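Local coordinates for structural PPIase-like protein L605 (Mimivirus, PDB 2OSE) that belongs to the cyclophilin family, forms a homotrimer, and is a probable peptidyl-prolyl cis-trans isomerase that may bind cyclosporin A, at residues M1-K13 with G104-F116. Sequence-based numbering, arbitrary orientation.
Sequences MNYSLEDLPNSGK and GTVYCDEPIPPVF
With chi1 at -70° Leu5 sends CG anti to its own carbonyl carbon, and from there CD2 drops onto the ring of Tyr107, whose CG is likewise anti to its carbonyl carbon. The result is a CH-pi contact: CD2 sits 3.6 Å from the centroid of the Tyr107 ring, only 14° off the ring normal. Val106 CG2 lies over the centre of the opposite face, so the ring is sandwiched between a methyl from each segment. At the edge, Tyr3 O comes close to the ring plane beside CD1, while Tyr3 CB packs on CD1 and CE1. Leu8 CD2 comes obliquely to the hydroxyl end, 3.7 Å from Tyr107 CE1. The Tyr107 hydroxyl hydrogen-bonds to Ala42 O in helix 41-52, which anchors the hydroxyl end of the ring. This is how the N-terminal arm leading to strand 16-23 is laid along the long loop between strands 89-92 and 128-135 of the cyclophilin barrel, next to that helix. Toward the N-terminus of the arm, the backbones join: Tyr3 N donates to Val106 O at 3.0 Å, nearly straight at 165°, though it approaches from above the carbonyl plane. Tyr107 CA returns a C-H...O contact to Tyr3 O at 3.3 Å. Just beyond begins the type I' turn from Tyr107 to Glu110, where Cys108 N makes a weak bond of 3.3 Å to Asn2 OD1. That oxygen also accepts from Arg74, whose other terminal nitrogen forms a salt bridge with Asp109, so a single guanidinium links arm and turn. Cys108 SG rests against the Asn2 amide carbon CG at 3.7 Å. On the other branch of Leu5, CD1 lies 3.6 Å from Pro111 O and also touches Pro113 CD.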
loop_
_atom_site.group_PDB
_atom_site.type_symbol
_atom_site.label_atom_id
_atom_site.label_comp_id
_atom_site.label_asym_id
_atom_site.label_seq_id
_atom_site.Cartn_x
_atom_site.Cartn_y
_atom_site.Cartn_z
ATOM N N MET A 1 -5.632 33.047 11.007
ATOM C CA MET A 1 -4.682 32.816 12.132
ATOM C C MET A 1 -3.608 31.750 11.854
ATOM O O MET A 1 -3.804 30.798 11.084
ATOM C CB MET A 1 -5.432 32.469 13.435
ATOM C CG MET A 1 -5.851 33.677 14.288
ATOM S SD MET A 1 -5.801 33.411 16.099
ATOM C CE MET A 1 -6.688 34.856 16.700
ATOM N N ASN A 2 -2.456 31.981 12.475
ATOM C CA ASN A 2 -1.456 30.979 12.779
ATOM C C ASN A 2 -1.100 31.242 14.230
ATOM O O ASN A 2 -1.511 32.265 14.799
ATOM C CB ASN A 2 -0.208 31.161 11.919
ATOM C CG ASN A 2 -0.398 30.684 10.502
ATOM O OD1 ASN A 2 -0.407 29.487 10.237
ATOM N ND2 ASN A 2 -0.524 31.623 9.574
ATOM N N TYR A 3 -0.352 30.323 14.833
ATOM C CA TYR A 3 0.169 30.510 16.187
ATOM C C TYR A 3 1.708 30.506 16.173
ATOM O O TYR A 3 2.334 30.107 15.186
ATOM C CB TYR A 3 -0.429 29.462 17.142
ATOM C CG TYR A 3 -1.934 29.644 17.339
ATOM C CD1 TYR A 3 -2.423 30.578 18.264
ATOM C CD2 TYR A 3 -2.866 28.912 16.584
ATOM C CE1 TYR A 3 -3.794 30.770 18.452
ATOM C CE2 TYR A 3 -4.250 29.100 16.759
ATOM C CZ TYR A 3 -4.703 30.031 17.707
ATOM O OH TYR A 3 -6.052 30.250 17.921
ATOM N N SER A 4 2.318 30.983 17.250
ATOM C CA SER A 4 3.772 30.971 17.350
ATOM C C SER A 4 4.212 30.000 18.437
ATOM O O SER A 4 3.617 29.952 19.517
ATOM C CB SER A 4 4.324 32.389 17.621
ATOM O OG SER A 4 5.722 32.358 17.898
ATOM N N LEU A 5 5.261 29.234 18.136
ATOM C CA LEU A 5 5.860 28.289 19.084
ATOM C C LEU A 5 6.527 28.996 20.258
ATOM O O LEU A 5 6.694 28.423 21.346
ATOM C CB LEU A 5 6.865 27.386 18.367
ATOM C CG LEU A 5 6.273 26.355 17.400
ATOM C CD1 LEU A 5 7.308 25.856 16.386
ATOM C CD2 LEU A 5 5.673 25.201 18.183
ATOM N N GLU A 6 6.895 30.248 20.024
ATOM C CA GLU A 6 7.518 31.111 21.030
ATOM C C GLU A 6 6.450 31.684 21.979
ATOM O O GLU A 6 6.727 31.970 23.153
ATOM C CB GLU A 6 8.308 32.236 20.326
ATOM C CG GLU A 6 9.602 31.790 19.593
ATOM C CD GLU A 6 9.381 30.877 18.354
ATOM O OE1 GLU A 6 8.745 31.308 17.349
ATOM O OE2 GLU A 6 9.885 29.723 18.383
ATOM N N ASP A 7 5.225 31.816 21.464
ATOM C CA ASP A 7 4.112 32.416 22.196
ATOM C C ASP A 7 2.818 31.577 22.070
ATOM O O ASP A 7 1.871 31.953 21.372
ATOM C CB ASP A 7 3.901 33.861 21.707
ATOM C CG ASP A 7 2.988 34.683 22.634
ATOM O OD1 ASP A 7 3.000 34.451 23.874
ATOM O OD2 ASP A 7 2.269 35.572 22.106
ATOM N N LEU A 8 2.798 30.440 22.756
ATOM C CA LEU A 8 1.752 29.427 22.579
ATOM C C LEU A 8 0.391 29.875 23.087
ATOM O O LEU A 8 0.307 30.473 24.172
ATOM C CB LEU A 8 2.128 28.156 23.341
ATOM C CG LEU A 8 3.201 27.211 22.821
ATOM C CD1 LEU A 8 3.247 26.036 23.770
ATOM C CD2 LEU A 8 2.871 26.772 21.400
ATOM N N PRO A 9 -0.691 29.529 22.351
ATOM C CA PRO A 9 -2.008 29.830 22.924
ATOM C C PRO A 9 -2.189 28.962 24.156
ATOM O O PRO A 9 -1.378 28.063 24.418
ATOM C CB PRO A 9 -2.994 29.448 21.809
ATOM C CG PRO A 9 -2.253 28.439 20.981
ATOM C CD PRO A 9 -0.794 28.837 21.052
ATOM N N ASN A 10 -3.194 29.260 24.963
ATOM C CA ASN A 10 -3.442 28.383 26.098
ATOM C C ASN A 10 -4.900 28.004 26.133
ATOM O O ASN A 10 -5.768 28.860 26.326
ATOM C CB ASN A 10 -2.963 28.999 27.412
ATOM C CG ASN A 10 -2.837 27.976 28.510
ATOM O OD1 ASN A 10 -3.732 27.151 28.710
ATOM N ND2 ASN A 10 -1.723 28.018 29.238
ATOM N N SER A 11 -5.162 26.717 25.903
ATOM C CA SER A 11 -6.521 26.248 25.678
ATOM C C SER A 11 -7.127 25.661 26.948
ATOM O O SER A 11 -8.282 25.210 26.947
ATOM C CB SER A 11 -6.560 25.246 24.514
ATOM O OG SER A 11 -6.460 25.915 23.261
ATOM N N GLY A 12 -6.329 25.687 28.012
ATOM C CA GLY A 12 -6.670 25.156 29.307
ATOM C C GLY A 12 -5.674 24.075 29.674
ATOM O O GLY A 12 -4.937 23.600 28.821
ATOM N N LYS A 13 -5.686 23.682 30.942
ATOM C CA LYS A 13 -4.872 22.609 31.463
ATOM C C LYS A 13 -5.261 21.237 30.882
ATOM O O LYS A 13 -4.396 20.411 30.588
ATOM C CB LYS A 13 -4.992 22.589 32.992
ATOM C CG LYS A 13 -4.253 21.441 33.690
ATOM C CD LYS A 13 -4.570 21.371 35.201
ATOM C CE LYS A 13 -3.393 20.764 35.983
ATOM N NZ LYS A 13 -3.828 19.942 37.174
ATOM N N GLY A 104 0.410 18.714 8.740
ATOM C CA GLY A 104 0.845 20.089 8.948
ATOM C C GLY A 104 0.754 20.497 10.395
ATOM O O GLY A 104 0.600 19.650 11.278
ATOM N N THR A 105 0.885 21.799 10.632
ATOM C CA THR A 105 0.816 22.385 11.952
ATOM C C THR A 105 0.211 23.786 11.850
ATOM O O THR A 105 0.221 24.397 10.772
ATOM C CB THR A 105 2.192 22.434 12.689
ATOM O OG1 THR A 105 2.972 23.561 12.251
ATOM C CG2 THR A 105 2.995 21.127 12.528
ATOM N N VAL A 106 -0.320 24.282 12.966
ATOM C CA VAL A 106 -0.926 25.626 13.031
ATOM C C VAL A 106 0.151 26.728 13.160
ATOM O O VAL A 106 -0.152 27.922 13.112
ATOM C CB VAL A 106 -1.958 25.757 14.199
ATOM C CG1 VAL A 106 -3.132 24.787 14.013
ATOM C CG2 VAL A 106 -1.284 25.543 15.589
ATOM N N TYR A 107 1.402 26.315 13.332
ATOM C CA TYR A 107 2.499 27.258 13.512
ATOM C C TYR A 107 3.176 27.628 12.185
ATOM O O TYR A 107 4.381 27.438 12.036
ATOM C CB TYR A 107 3.513 26.645 14.472
ATOM C CG TYR A 107 2.885 26.094 15.741
ATOM C CD1 TYR A 107 2.289 26.950 16.676
ATOM C CD2 TYR A 107 2.897 24.721 16.012
ATOM C CE1 TYR A 107 1.721 26.449 17.857
ATOM C CE2 TYR A 107 2.344 24.208 17.202
ATOM C CZ TYR A 107 1.750 25.084 18.109
ATOM O OH TYR A 107 1.180 24.597 19.255
ATOM N N CYS A 108 2.402 28.154 11.230
ATOM C CA CYS A 108 2.863 28.331 9.832
ATOM C C CYS A 108 3.476 27.044 9.256
ATOM O O CYS A 108 4.446 27.083 8.467
ATOM C CB CYS A 108 3.862 29.488 9.712
ATOM S SG CYS A 108 3.256 31.025 10.419
ATOM N N ASP A 109 2.911 25.903 9.667
ATOM C CA ASP A 109 3.376 24.583 9.247
ATOM C C ASP A 109 4.810 24.277 9.637
ATOM O O ASP A 109 5.438 23.368 9.073
ATOM C CB ASP A 109 3.150 24.380 7.748
ATOM C CG ASP A 109 1.692 24.216 7.409
ATOM O OD1 ASP A 109 1.108 23.159 7.770
ATOM O OD2 ASP A 109 1.122 25.156 6.811
ATOM N N GLU A 110 5.321 25.022 10.617
ATOM C CA GLU A 110 6.606 24.701 11.224
ATOM C C GLU A 110 6.506 23.369 11.961
ATOM O O GLU A 110 5.489 23.095 12.619
ATOM C CB GLU A 110 7.034 25.765 12.239
ATOM C CG GLU A 110 7.413 27.126 11.685
ATOM C CD GLU A 110 7.829 28.084 12.808
ATOM O OE1 GLU A 110 7.077 29.049 13.056
ATOM O OE2 GLU A 110 8.890 27.860 13.462
ATOM N N PRO A 111 7.567 22.543 11.863
ATOM C CA PRO A 111 7.707 21.358 12.694
ATOM C C PRO A 111 7.575 21.710 14.171
ATOM O O PRO A 111 7.992 22.808 14.587
ATOM C CB PRO A 111 9.149 20.908 12.432
ATOM C CG PRO A 111 9.523 21.468 11.110
ATOM C CD PRO A 111 8.685 22.709 10.909
ATOM N N ILE A 112 7.029 20.787 14.962
ATOM C CA ILE A 112 6.951 20.979 16.409
ATOM C C ILE A 112 8.073 20.230 17.103
ATOM O O ILE A 112 8.142 19.021 17.011
ATOM C CB ILE A 112 5.566 20.510 17.016
ATOM C CG1 ILE A 112 4.416 21.186 16.286
ATOM C CG2 ILE A 112 5.515 20.793 18.525
ATOM C CD1 ILE A 112 3.068 20.472 16.431
ATOM N N PRO A 113 8.959 20.961 17.826
ATOM C CA PRO A 113 10.067 20.349 18.556
ATOM C C PRO A 113 9.620 19.490 19.711
ATOM O O PRO A 113 8.547 19.732 20.264
ATOM C CB PRO A 113 10.854 21.561 19.086
ATOM C CG PRO A 113 10.501 22.652 18.161
ATOM C CD PRO A 113 9.022 22.432 17.911
ATOM N N PRO A 114 10.454 18.508 20.099
ATOM C CA PRO A 114 10.096 17.649 21.203
ATOM C C PRO A 114 10.337 18.337 22.553
ATOM O O PRO A 114 11.091 17.842 23.382
ATOM C CB PRO A 114 10.992 16.409 21.009
ATOM C CG PRO A 114 12.133 16.850 20.112
ATOM C CD PRO A 114 11.792 18.190 19.536
ATOM N N VAL A 115 9.678 19.469 22.765
ATOM C CA VAL A 115 9.764 20.134 24.065
ATOM C C VAL A 115 8.588 19.699 24.917
ATOM O O VAL A 115 7.506 20.255 24.787
ATOM C CB VAL A 115 9.765 21.683 23.949
ATOM C CG1 VAL A 115 9.998 22.300 25.330
ATOM C CG2 VAL A 115 10.826 22.165 22.987
ATOM N N PHE A 116 8.813 18.715 25.776
ATOM C CA PHE A 116 7.744 18.122 26.580
ATOM C C PHE A 116 7.553 18.829 27.909
ATOM O O PHE A 116 8.434 19.566 28.386
ATOM C CB PHE A 116 7.967 16.623 26.820
ATOM C CG PHE A 116 8.090 15.815 25.555
ATOM C CD1 PHE A 116 7.408 16.189 24.402
ATOM C CD2 PHE A 116 8.889 14.680 25.520
ATOM C CE1 PHE A 116 7.519 15.451 23.228
ATOM C CE2 PHE A 116 9.009 13.943 24.347
ATOM C CZ PHE A 116 8.311 14.332 23.199
#